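Local atomic coordinates of serine proteinase inhibitor A (Sagittaria sagittifolia, PDB entry 3E8L), a protein that probably inhibits trypsin and chymotrypsin at the same time through two reactive sites, and kallikrein weakly. Residues A18-L23 and S75-M79; G41-T45 and R63-V67; A50-V55 and P116-Y122; G140-L144 and H176-F181. The protein carries 2 engineered substitutions. All blocks are in the same frame, centred on the assembly; numbering follows the deposited sequence. Where two conformers were deposited one is given.

Contact 1 (A18-L23 and S75-M79); sequences AVQLNL and SQPVM
Val19 to Leu21 and Pro77 to Met79 run in opposite directions and are bridged once, at Gln20 and Val78. One backbone hydrogen bond flanks this pair on each side. Met79 N donates to Val19 O over 2.8 Å, almost straight. Leu21 N donates to Pro77 O over 2.8 Å, from well above the carbonyl plane. In this beta-trefoil inhibitor the bridge ties a loop before strand 30-34 to the loop between strands 67-70 and 84-89.

Leu21 has the most surface buried here. Its CG is anti to the carbonyl carbon (chi1 -81°), which sends the isobutyl group over segment 75-79. CD1 then lies 3.9 Å from Met79 CB, the two side chains crossing at about a right angle. Phe69 and Tyr85 close in on both residues. Val19 and Met79 lie alongside each other and point the same way; their closest methyl distance is too short to trust. At the outer end Leu23 CD2 covers the proline ring, 3.9 Å from Pro77 CB. Asn22 O is hydrogen-bonded to a side chain of another protein's chain. Within 75-79, Gln76 NE2 donates to Val78 O at 2.8 Å, with that oxygen close to the amide plane of Gln76.

Contact 2 (G41-T45 and R63-V67); sequences GGLST and RGLPV
Leu65 has the most surface buried here, and it meets Leu43, Ser44 and Thr45 in turn. Its backbone N donates to Leu43 O over 2.9 Å, nearly in line with the carbonyl. With CG anti to the carbonyl carbon (chi1 -69°), Leu65 CG comes 3.8 Å from Ser44 OG. Further out, Leu65 CD1 lies 3.7 Å from Thr45 CG2, and these two side chains cross at about a right angle. Phe89 of strand 84-89 touches both Thr45 and Leu65.

Gly64 is second in buried surface. Its CA lies 3.3 Å from Leu43 O, beside the bond made by Leu65. It also faces a second glycine, with Gly64 CA and Gly42 CA 3.7 Å apart. A CB on either one would run into the CA of the other, so the two backbones can come this close because both lack side chains.

A water donates to Leu43 O at 2.7 Å and bridges to Leu65 O. Leu43 O thus takes two donors. This joins the start of a beta-trefoil strand to the loop leading into strand 67-70. The polar link is all backbone and water, so the side chains contribute packing and not directional bonds.

Contact 3 (A50-V55 and P116-Y122); sequences ACKSYV and PITAGDY
Cys51 SG is anti to its carbonyl carbon (chi1 -37°), and Tyr122 CG is placed likewise (chi1 -68°); these turns bring the sulfur and the ring together. SG lies 3.4 Å from Tyr122 CD1 and approaches the ring obliquely, a sulfur-aromatic contact. The same sulfur forms the disulfide with Cys97. Lys52 starts out with CG anti to its backbone N (chi1 -171°), then bends at chi3, which carries its chain past Thr118 toward Asp121.

The backbones are an antiparallel pair in the beta-trefoil, joining strands 52-57 and 113-119. Ser53 and Ala119 form a hydrogen-bonded pair. Tyr54 and Thr118 form the non-hydrogen-bonded pair beside it. Val55 N to Ile117 O, 3.1 Å, carries the ladder on. At the other end, past Ser53 and Ala119, Gly120 lies against Cys51 O, where a CB would clash.

Lys52 CG lies 3.9 Å from Thr118 CB. A water accepts from Lys52 NZ and is hydrogen-bonded to Thr118 OG1. Asp121 OD2 is 4.1 Å from Lys52 NZ, beyond a salt bridge, and is hydrogen-bonded to Asn127. A methionine in place of Lys52 would probably leave this water without its amine donor and the Asp121 carboxylate without this positive charge nearby.

Apolar side chains pack further along the strands. Val55 CG2 meets Ala119 CB at 4.1 Å, with Trp101 against both residues. Separately, Tyr54 reaches Glu107 with its hydroxyl, while Pro116 CB sits at the edge of its ring, in plane, 3.9 Å from Tyr54 CD1.

Contact 4 (G140-L144 and H176-F181); sequences GVYKL and HFTVQF. Engineered in segment 176-181: Gln180 (natural residue Arg).
Tyr142 and Val179 exchange two backbone hydrogen bonds as an antiparallel hydrogen-bonded pair. Tyr142 N to Val179 O and Val179 N to Tyr142 O are each 2.8 Å, and both donors lie in the carbonyl planes. It is a single bridge; the directions of the short strand segments differ by 101°, consistent with their parting soon after.

Waters carry the link on at both ends. One donates to Gly140 O and accepts from Phe181 N. Another accepts from Leu144 N at 2.8 Å and donates to Phe177 O.

The bridge lies in the beta-trefoil, where strand 142-147, at the edge of a four-stranded sheet, meets strand 179-183, which pairs with strand 30-34. Apolar side chains pack beside the bridge. Tyr142 CD2 comes to the edge of the Phe181 ring, 3.8 Å from Phe181 CE1, and the two side chains cross at about a right angle. The tyrosine hydroxyl is hydrogen-bonded to Val12 N. Leu144 CD2 packs on Val179 CG2 at 4.1 Å. Val141 CG1 lies 3.8 Å from Thr178 CB.

The polar side chains lie further out. Lys143 bends at chi3 and chi4 to bring NZ to the edge of the His176 ring, in plane, 3.9 Å from His176 NE2. A water joins the two nitrogens. With an alanine at Lys143, the water at His176 NE2 would lose its amine partner and the imidazole is likely to turn more freely.

Overall arrangement
The four contacts fall within one beta-trefoil. Contact 2 is nested along the chain inside the loop closed by contact 1; contact 3 crosses both, and contact 4 comes last, in series. Contacts 2 and 3 are about 14 Å apart between centres and share the sheet in which strands 43-49 and 52-57 are neighbours; Leu43 packs on Val55 there. Leu43 also meets Phe177, which ties contact 2 to contact 4. Contact 4 reaches contact 1 through Phe181, against Val19 and Met79. Contacts 1 and 3 lie on opposite sides of the chain's centre, about 24 Å apart between centres. Contacts 1, 4, 2 and 3 thus form a continuous chain of packing across the inhibitor.

Contact 1 (A18-L23 and S75-M79)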
loop_
_atom_site.group_PDB
_atom_site.type_symbol
_atom_site.label_atom_id
_atom_site.label_comp_id
_atom_site.label_asym_id
_atom_site.label_seq_id
_atom_site.Cartn_x
_atom_site.Cartn_y
_atom_site.Cartn_z
ATOM N N ALA A 18 19.328 -10.525 -8.821
ATOM C CA ALA A 18 17.915 -10.401 -8.564
ATOM C C ALA A 18 17.650 -9.318 -7.510
ATOM O O ALA A 18 18.364 -9.198 -6.510
ATOM C CB ALA A 18 17.324 -11.745 -8.143
ATOM N N VAL A 19 16.617 -8.522 -7.750
ATOM C CA VAL A 19 16.239 -7.482 -6.822
ATOM C C VAL A 19 15.574 -8.125 -5.611
ATOM O O VAL A 19 14.551 -8.814 -5.721
ATOM C CB VAL A 19 15.329 -6.456 -7.502
ATOM C CG1 VAL A 19 14.744 -5.479 -6.467
ATOM C CG2 VAL A 19 16.110 -5.713 -8.593
ATOM N N GLN A 20 16.167 -7.908 -4.451
ATOM C CA GLN A 20 15.652 -8.529 -3.232
ATOM C C GLN A 20 14.539 -7.729 -2.575
ATOM O O GLN A 20 14.567 -6.493 -2.553
ATOM C CB GLN A 20 16.788 -8.806 -2.254
ATOM C CG GLN A 20 17.730 -9.895 -2.758
ATOM C CD GLN A 20 19.034 -9.868 -2.044
ATOM O OE1 GLN A 20 19.082 -9.815 -0.815
ATOM N NE2 GLN A 20 20.111 -9.918 -2.799
ATOM N N LEU A 21 13.553 -8.450 -2.056
ATOM C CA LEU A 21 12.475 -7.843 -1.293
ATOM C C LEU A 21 12.826 -7.626 0.177
ATOM O O LEU A 21 13.697 -8.296 0.752
ATOM C CB LEU A 21 11.210 -8.704 -1.371
ATOM C CG LEU A 21 10.257 -8.665 -2.569
ATOM C CD1 LEU A 21 10.434 -7.456 -3.485
ATOM C CD2 LEU A 21 10.328 -9.916 -3.329
ATOM N N ASN A 22 12.110 -6.692 0.785
ATOM C CA ASN A 22 12.209 -6.470 2.213
ATOM C C ASN A 22 11.339 -7.452 3.002
ATOM O O ASN A 22 10.117 -7.339 3.030
ATOM C CB ASN A 22 11.846 -5.029 2.554
ATOM C CG ASN A 22 11.539 -4.851 4.023
ATOM O OD1 ASN A 22 11.989 -5.641 4.853
ATOM N ND2 ASN A 22 10.777 -3.823 4.354
ATOM N N LEU A 23 12.000 -8.434 3.601
ATOM C CA LEU A 23 11.339 -9.483 4.358
ATOM C C LEU A 23 11.753 -9.430 5.816
ATOM O O LEU A 23 11.782 -10.447 6.496
ATOM C CB LEU A 23 11.695 -10.855 3.785
ATOM C CG LEU A 23 10.786 -11.437 2.709
ATOM C CD1 LEU A 23 10.749 -10.549 1.489
ATOM C CD2 LEU A 23 11.234 -12.834 2.341
ATOM N N SER A 75 5.376 -14.418 0.336
ATOM C CA SER A 75 6.089 -14.120 -0.896
ATOM C C SER A 75 7.515 -14.643 -0.848
ATOM O O SER A 75 8.156 -14.625 0.198
ATOM C CB SER A 75 6.102 -12.617 -1.160
ATOM O OG SER A 75 6.746 -12.326 -2.383
ATOM N N GLN A 76 8.006 -15.109 -1.988
ATOM C CA GLN A 76 9.413 -15.497 -2.102
ATOM C C GLN A 76 10.246 -14.207 -2.074
ATOM O O GLN A 76 9.719 -13.140 -2.355
ATOM C CB GLN A 76 9.660 -16.367 -3.348
ATOM C CG GLN A 76 8.856 -15.974 -4.577
ATOM C CD GLN A 76 9.252 -14.621 -5.043
ATOM O OE1 GLN A 76 8.457 -13.672 -5.006
ATOM N NE2 GLN A 76 10.512 -14.487 -5.422
ATOM N N PRO A 77 11.529 -14.289 -1.682
ATOM C CA PRO A 77 12.326 -13.085 -1.347
ATOM C C PRO A 77 12.807 -12.203 -2.516
ATOM O O PRO A 77 13.580 -11.269 -2.297
ATOM C CB PRO A 77 13.555 -13.675 -0.621
ATOM C CG PRO A 77 13.222 -15.119 -0.362
ATOM C CD PRO A 77 12.293 -15.520 -1.439
ATOM N N VAL A 78 12.359 -12.473 -3.733
ATOM C CA VAL A 78 12.901 -11.782 -4.886
ATOM C C VAL A 78 11.782 -11.134 -5.684
ATOM O O VAL A 78 10.698 -11.688 -5.773
ATOM C CB VAL A 78 13.768 -12.761 -5.750
ATOM C CG1 VAL A 78 13.087 -13.151 -7.044
ATOM C CG2 VAL A 78 15.114 -12.158 -6.023
ATOM N N MET A 79 12.029 -9.955 -6.245
ATOM C CA MET A 79 11.010 -9.268 -7.033
ATOM C C MET A 79 10.802 -10.013 -8.350
ATOM O O MET A 79 11.767 -10.269 -9.071
ATOM C CB MET A 79 11.393 -7.789 -7.249
ATOM C CG MET A 79 10.524 -7.039 -8.226
ATOM S SD MET A 79 10.712 -5.239 -8.400
ATOM C CE MET A 79 12.043 -4.796 -7.324
#

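Contact 2 (G41-T45 and R63-V67)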
loop_
_atom_site.group_PDB
_atom_site.type_symbol
_atom_site.label_atom_id
_atom_site.label_comp_id
_atom_site.label_asym_id
_atom_site.label_seq_id
_atom_site.Cartn_x
_atom_site.Cartn_y
_atom_site.Cartn_z
ATOM N N GLY A 41 19.703 10.159 -13.283
ATOM C CA GLY A 41 19.508 10.917 -12.068
ATOM C C GLY A 41 18.583 9.890 -11.453
ATOM O O GLY A 41 17.826 9.234 -12.157
ATOM N N GLY A 42 18.642 9.739 -10.140
ATOM C CA GLY A 42 17.796 8.776 -9.474
ATOM C C GLY A 42 16.457 9.373 -9.113
ATOM O O GLY A 42 16.307 10.582 -9.016
ATOM N N LEU A 43 15.474 8.509 -8.921
ATOM C CA LEU A 43 14.193 8.930 -8.423
ATOM C C LEU A 43 14.302 9.461 -6.994
ATOM O O LEU A 43 15.100 8.976 -6.185
ATOM C CB LEU A 43 13.215 7.773 -8.517
ATOM C CG LEU A 43 12.273 7.814 -9.707
ATOM C CD1 LEU A 43 12.933 8.361 -10.953
ATOM C CD2 LEU A 43 11.742 6.435 -9.932
ATOM N N SER A 44 13.493 10.471 -6.697
ATOM C CA SER A 44 13.588 11.209 -5.446
ATOM C C SER A 44 12.259 11.924 -5.146
ATOM O O SER A 44 11.273 11.709 -5.842
ATOM C CB SER A 44 14.757 12.197 -5.533
ATOM O OG SER A 44 15.022 12.778 -4.273
ATOM N N THR A 45 12.245 12.770 -4.120
ATOM C CA THR A 45 11.016 13.451 -3.694
ATOM C C THR A 45 11.069 14.972 -3.856
ATOM O O THR A 45 12.112 15.598 -3.620
ATOM C CB THR A 45 10.725 13.207 -2.208
ATOM O OG1 THR A 45 11.879 13.587 -1.438
ATOM C CG2 THR A 45 10.364 11.770 -1.943
ATOM N N ARG A 63 22.005 12.033 -6.059
ATOM C CA ARG A 63 21.765 10.669 -5.675
ATOM C C ARG A 63 20.263 10.531 -5.611
ATOM O O ARG A 63 19.564 11.467 -5.223
ATOM C CB ARG A 63 22.379 10.385 -4.310
ATOM N N GLY A 64 19.759 9.376 -6.012
ATOM C CA GLY A 64 18.353 9.123 -5.850
ATOM C C GLY A 64 18.161 8.690 -4.415
ATOM O O GLY A 64 19.114 8.483 -3.688
ATOM N N LEU A 65 16.920 8.554 -4.004
ATOM C CA LEU A 65 16.615 8.015 -2.707
ATOM C C LEU A 65 16.525 6.524 -2.774
ATOM O O LEU A 65 16.176 5.963 -3.767
ATOM C CB LEU A 65 15.346 8.587 -2.135
ATOM C CG LEU A 65 15.221 10.019 -1.691
ATOM C CD1 LEU A 65 13.790 10.323 -1.589
ATOM C CD2 LEU A 65 15.850 10.252 -0.390
ATOM N N PRO A 66 16.895 5.891 -1.692
ATOM C CA PRO A 66 16.804 4.438 -1.560
ATOM C C PRO A 66 15.357 3.989 -1.460
ATOM O O PRO A 66 14.570 4.635 -0.781
ATOM C CB PRO A 66 17.516 4.161 -0.229
ATOM C CG PRO A 66 18.226 5.400 0.140
ATOM C CD PRO A 66 17.512 6.514 -0.504
ATOM N N VAL A 67 15.014 2.888 -2.122
ATOM C CA VAL A 67 13.663 2.351 -2.098
ATOM C C VAL A 67 13.672 0.906 -1.619
ATOM O O VAL A 67 14.477 0.103 -2.061
ATOM C CB VAL A 67 12.999 2.386 -3.496
ATOM C CG1 VAL A 67 11.497 2.088 -3.393
ATOM C CG2 VAL A 67 13.237 3.722 -4.206
HETATM O O HOH W 1 15.749 6.306 -6.256
#

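Contact 3 (A50-V55 and P116-Y122)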
loop_
_atom_site.group_PDB
_atom_site.type_symbol
_atom_site.label_atom_id
_atom_site.label_comp_id
_atom_site.label_asym_id
_atom_site.label_seq_id
_atom_site.Cartn_x
_atom_site.Cartn_y
_atom_site.Cartn_z
ATOM N N ALA A 50 1.971 18.090 3.588
ATOM C CA ALA A 50 1.957 17.242 4.769
ATOM C C ALA A 50 3.098 16.253 4.727
ATOM O O ALA A 50 4.252 16.634 4.581
ATOM C CB ALA A 50 0.629 16.525 4.899
ATOM N N CYS A 51 2.769 14.981 4.861
ATOM C CA CYS A 51 3.762 13.941 4.749
ATOM C C CYS A 51 3.899 13.537 3.263
ATOM O O CYS A 51 4.516 12.529 2.980
ATOM C CB CYS A 51 3.401 12.741 5.670
ATOM S SG CYS A 51 2.636 13.084 7.352
ATOM N N LYS A 52 3.363 14.332 2.318
ATOM C CA LYS A 52 3.340 13.901 0.913
ATOM C C LYS A 52 4.296 14.635 -0.046
ATOM O O LYS A 52 4.488 15.847 0.040
ATOM C CB LYS A 52 1.906 13.978 0.401
ATOM C CG LYS A 52 1.665 13.373 -0.968
ATOM C CD LYS A 52 0.189 13.463 -1.340
ATOM C CE LYS A 52 -0.650 12.538 -0.493
ATOM N NZ LYS A 52 -2.026 12.475 -1.035
ATOM N N SER A 53 4.873 13.874 -0.971
ATOM C CA SER A 53 5.868 14.365 -1.921
ATOM C C SER A 53 5.525 13.920 -3.333
ATOM O O SER A 53 4.771 12.950 -3.514
ATOM C CB SER A 53 7.243 13.794 -1.574
ATOM O OG SER A 53 7.836 14.456 -0.479
ATOM N N TYR A 54 6.073 14.611 -4.339
ATOM C CA TYR A 54 6.001 14.099 -5.712
ATOM C C TYR A 54 7.212 13.217 -5.942
ATOM O O TYR A 54 8.326 13.604 -5.558
ATOM C CB TYR A 54 6.021 15.219 -6.744
ATOM C CG TYR A 54 4.838 16.153 -6.707
ATOM C CD1 TYR A 54 3.672 15.836 -7.370
ATOM C CD2 TYR A 54 4.904 17.368 -6.031
ATOM C CE1 TYR A 54 2.592 16.690 -7.365
ATOM C CE2 TYR A 54 3.822 18.239 -6.009
ATOM C CZ TYR A 54 2.656 17.888 -6.687
ATOM O OH TYR A 54 1.556 18.726 -6.691
ATOM N N VAL A 55 6.991 12.043 -6.545
ATOM C CA VAL A 55 8.075 11.248 -7.116
ATOM C C VAL A 55 8.553 11.917 -8.413
ATOM O O VAL A 55 7.798 12.061 -9.383
ATOM C CB VAL A 55 7.648 9.796 -7.409
ATOM C CG1 VAL A 55 8.856 8.975 -7.869
ATOM C CG2 VAL A 55 7.024 9.161 -6.196
ATOM N N PRO A 116 -0.221 12.270 -10.601
ATOM C CA PRO A 116 1.179 11.995 -10.264
ATOM C C PRO A 116 1.324 10.722 -9.454
ATOM O O PRO A 116 0.347 10.248 -8.878
ATOM C CB PRO A 116 1.575 13.198 -9.401
ATOM C CG PRO A 116 0.303 13.742 -8.885
ATOM C CD PRO A 116 -0.725 13.480 -9.928
ATOM N N ILE A 117 2.528 10.157 -9.437
ATOM C CA ILE A 117 2.876 9.170 -8.437
ATOM C C ILE A 117 3.374 10.004 -7.264
ATOM O O ILE A 117 4.211 10.901 -7.445
ATOM C CB ILE A 117 4.003 8.218 -8.905
ATOM C CG1 ILE A 117 3.656 7.586 -10.255
ATOM C CG2 ILE A 117 4.249 7.144 -7.867
ATOM C CD1 ILE A 117 2.261 6.996 -10.318
ATOM N N THR A 118 2.831 9.746 -6.079
ATOM C CA THR A 118 3.254 10.465 -4.886
ATOM C C THR A 118 3.970 9.482 -3.967
ATOM O O THR A 118 4.009 8.278 -4.258
ATOM C CB THR A 118 2.070 11.191 -4.168
ATOM O OG1 THR A 118 1.111 10.229 -3.711
ATOM C CG2 THR A 118 1.394 12.165 -5.108
ATOM N N ALA A 119 4.555 9.985 -2.886
ATOM C CA ALA A 119 5.171 9.128 -1.905
ATOM C C ALA A 119 4.934 9.709 -0.546
ATOM O O ALA A 119 5.211 10.890 -0.304
ATOM C CB ALA A 119 6.664 9.014 -2.158
ATOM N N GLY A 120 4.442 8.878 0.358
ATOM C CA GLY A 120 4.278 9.282 1.737
ATOM C C GLY A 120 2.873 9.751 2.025
ATOM O O GLY A 120 2.228 10.356 1.172
ATOM N N ASP A 121 2.402 9.465 3.229
ATOM C CA ASP A 121 1.110 9.961 3.716
ATOM C C ASP A 121 1.078 9.657 5.205
ATOM O O ASP A 121 1.947 8.940 5.717
ATOM C CB ASP A 121 -0.051 9.252 2.996
ATOM C CG ASP A 121 -1.293 10.128 2.837
ATOM O OD1 ASP A 121 -1.426 11.173 3.500
ATOM O OD2 ASP A 121 -2.165 9.740 2.032
ATOM N N TYR A 122 0.107 10.216 5.910
ATOM C CA TYR A 122 -0.089 9.884 7.310
ATOM C C TYR A 122 -0.166 8.364 7.439
ATOM O O TYR A 122 -0.968 7.726 6.751
ATOM C CB TYR A 122 -1.381 10.523 7.783
ATOM C CG TYR A 122 -1.331 12.031 7.837
ATOM C CD1 TYR A 122 -0.460 12.686 8.723
ATOM C CD2 TYR A 122 -2.160 12.812 7.033
ATOM C CE1 TYR A 122 -0.411 14.059 8.801
ATOM C CE2 TYR A 122 -2.120 14.213 7.104
ATOM C CZ TYR A 122 -1.234 14.821 7.990
ATOM O OH TYR A 122 -1.159 16.186 8.095
HETATM O O HOH W 2 -1.391 10.988 -3.659
HETATM O O HOH W 3 7.481 12.169 1.381
#

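Contact 4 (G140-L144 and H176-F181)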
loop_
_atom_site.group_PDB
_atom_site.type_symbol
_atom_site.label_atom_id
_atom_site.label_comp_id
_atom_site.label_asym_id
_atom_site.label_seq_id
_atom_site.Cartn_x
_atom_site.Cartn_y
_atom_site.Cartn_z
ATOM N N GLY A 140 17.388 -6.005 -17.626
ATOM C CA GLY A 140 17.701 -5.045 -16.559
ATOM C C GLY A 140 17.159 -3.633 -16.736
ATOM O O GLY A 140 17.552 -2.726 -16.009
ATOM N N VAL A 141 16.261 -3.444 -17.702
ATOM C CA VAL A 141 15.655 -2.146 -17.989
ATOM C C VAL A 141 14.145 -2.358 -18.024
ATOM O O VAL A 141 13.651 -3.238 -18.750
ATOM C CB VAL A 141 16.147 -1.549 -19.348
ATOM C CG1 VAL A 141 15.547 -0.188 -19.578
ATOM C CG2 VAL A 141 17.648 -1.424 -19.391
ATOM N N TYR A 142 13.406 -1.568 -17.245
ATOM C CA TYR A 142 11.996 -1.858 -17.031
ATOM C C TYR A 142 11.075 -0.670 -17.168
ATOM O O TYR A 142 11.492 0.470 -17.041
ATOM C CB TYR A 142 11.790 -2.510 -15.654
ATOM C CG TYR A 142 12.678 -3.714 -15.434
ATOM C CD1 TYR A 142 12.300 -4.982 -15.891
ATOM C CD2 TYR A 142 13.913 -3.580 -14.785
ATOM C CE1 TYR A 142 13.116 -6.087 -15.700
ATOM C CE2 TYR A 142 14.742 -4.672 -14.597
ATOM C CZ TYR A 142 14.341 -5.934 -15.056
ATOM O OH TYR A 142 15.170 -7.028 -14.860
ATOM N N LYS A 143 9.808 -0.970 -17.429
ATOM C CA LYS A 143 8.740 0.004 -17.357
ATOM C C LYS A 143 8.002 -0.250 -16.052
ATOM O O LYS A 143 7.769 -1.411 -15.699
ATOM C CB LYS A 143 7.795 -0.159 -18.562
ATOM C CG LYS A 143 8.195 0.706 -19.769
ATOM C CD LYS A 143 7.432 0.366 -21.045
ATOM C CE LYS A 143 8.258 -0.484 -21.987
ATOM N NZ LYS A 143 8.079 -0.094 -23.435
ATOM N N LEU A 144 7.653 0.814 -15.327
ATOM C CA LEU A 144 6.821 0.651 -14.145
ATOM C C LEU A 144 5.335 0.738 -14.504
ATOM O O LEU A 144 4.951 1.445 -15.435
ATOM C CB LEU A 144 7.166 1.684 -13.068
ATOM C CG LEU A 144 8.633 1.754 -12.638
ATOM C CD1 LEU A 144 8.877 2.953 -11.697
ATOM C CD2 LEU A 144 9.129 0.420 -12.034
ATOM N N HIS A 176 7.227 8.027 -22.396
ATOM C CA HIS A 176 7.933 6.769 -22.214
ATOM C C HIS A 176 9.066 6.973 -21.202
ATOM O O HIS A 176 9.857 7.908 -21.319
ATOM C CB HIS A 176 8.433 6.323 -23.597
ATOM C CG HIS A 176 9.319 5.114 -23.593
ATOM N ND1 HIS A 176 10.696 5.198 -23.676
ATOM C CD2 HIS A 176 9.024 3.791 -23.564
ATOM C CE1 HIS A 176 11.213 3.981 -23.671
ATOM N NE2 HIS A 176 10.219 3.108 -23.608
ATOM N N PHE A 177 9.107 6.121 -20.183
ATOM C CA PHE A 177 10.069 6.228 -19.088
ATOM C C PHE A 177 10.483 4.818 -18.681
ATOM O O PHE A 177 9.622 3.992 -18.358
ATOM C CB PHE A 177 9.418 6.966 -17.911
ATOM C CG PHE A 177 10.347 7.266 -16.761
ATOM C CD1 PHE A 177 11.261 8.340 -16.831
ATOM C CD2 PHE A 177 10.284 6.516 -15.582
ATOM C CE1 PHE A 177 12.117 8.645 -15.757
ATOM C CE2 PHE A 177 11.137 6.807 -14.498
ATOM C CZ PHE A 177 12.054 7.876 -14.588
ATOM N N THR A 178 11.766 4.526 -18.696
ATOM C CA THR A 178 12.276 3.220 -18.367
ATOM C C THR A 178 13.328 3.328 -17.275
ATOM O O THR A 178 13.931 4.336 -17.129
ATOM C CB THR A 178 12.762 2.443 -19.605
ATOM O OG1 THR A 178 13.953 2.987 -20.092
ATOM C CG2 THR A 178 11.849 2.525 -20.671
ATOM N N VAL A 179 13.473 2.312 -16.445
ATOM C CA VAL A 179 14.357 2.401 -15.298
ATOM C C VAL A 179 15.270 1.208 -15.127
ATOM O O VAL A 179 15.064 0.152 -15.713
ATOM C CB VAL A 179 13.577 2.588 -13.989
ATOM C CG1 VAL A 179 12.711 3.822 -14.055
ATOM C CG2 VAL A 179 12.746 1.362 -13.691
ATOM N N GLN A 180 16.289 1.404 -14.305
ATOM C CA GLN A 180 17.086 0.322 -13.763
ATOM C C GLN A 180 17.038 0.415 -12.246
ATOM O O GLN A 180 16.867 1.488 -11.681
ATOM C CB GLN A 180 18.540 0.406 -14.231
ATOM C CG GLN A 180 18.787 -0.091 -15.642
ATOM C CD GLN A 180 20.258 -0.321 -15.931
ATOM O OE1 GLN A 180 20.698 -1.455 -16.107
ATOM N NE2 GLN A 180 21.022 0.757 -15.996
ATOM N N PHE A 181 17.189 -0.725 -11.593
ATOM C CA PHE A 181 17.352 -0.785 -10.150
ATOM C C PHE A 181 18.833 -0.928 -9.859
ATOM O O PHE A 181 19.516 -1.717 -10.497
ATOM C CB PHE A 181 16.547 -1.931 -9.559
ATOM C CG PHE A 181 15.082 -1.832 -9.825
ATOM C CD1 PHE A 181 14.539 -2.346 -10.994
ATOM C CD2 PHE A 181 14.239 -1.237 -8.901
ATOM C CE1 PHE A 181 13.190 -2.269 -11.241
ATOM C CE2 PHE A 181 12.873 -1.158 -9.130
ATOM C CZ PHE A 181 12.346 -1.667 -10.308
HETATM O O HOH W 4 17.745 -3.250 -13.222
HETATM O O HOH W 5 11.228 0.194 -24.161
HETATM O O HOH W 6 7.786 3.389 -16.323
#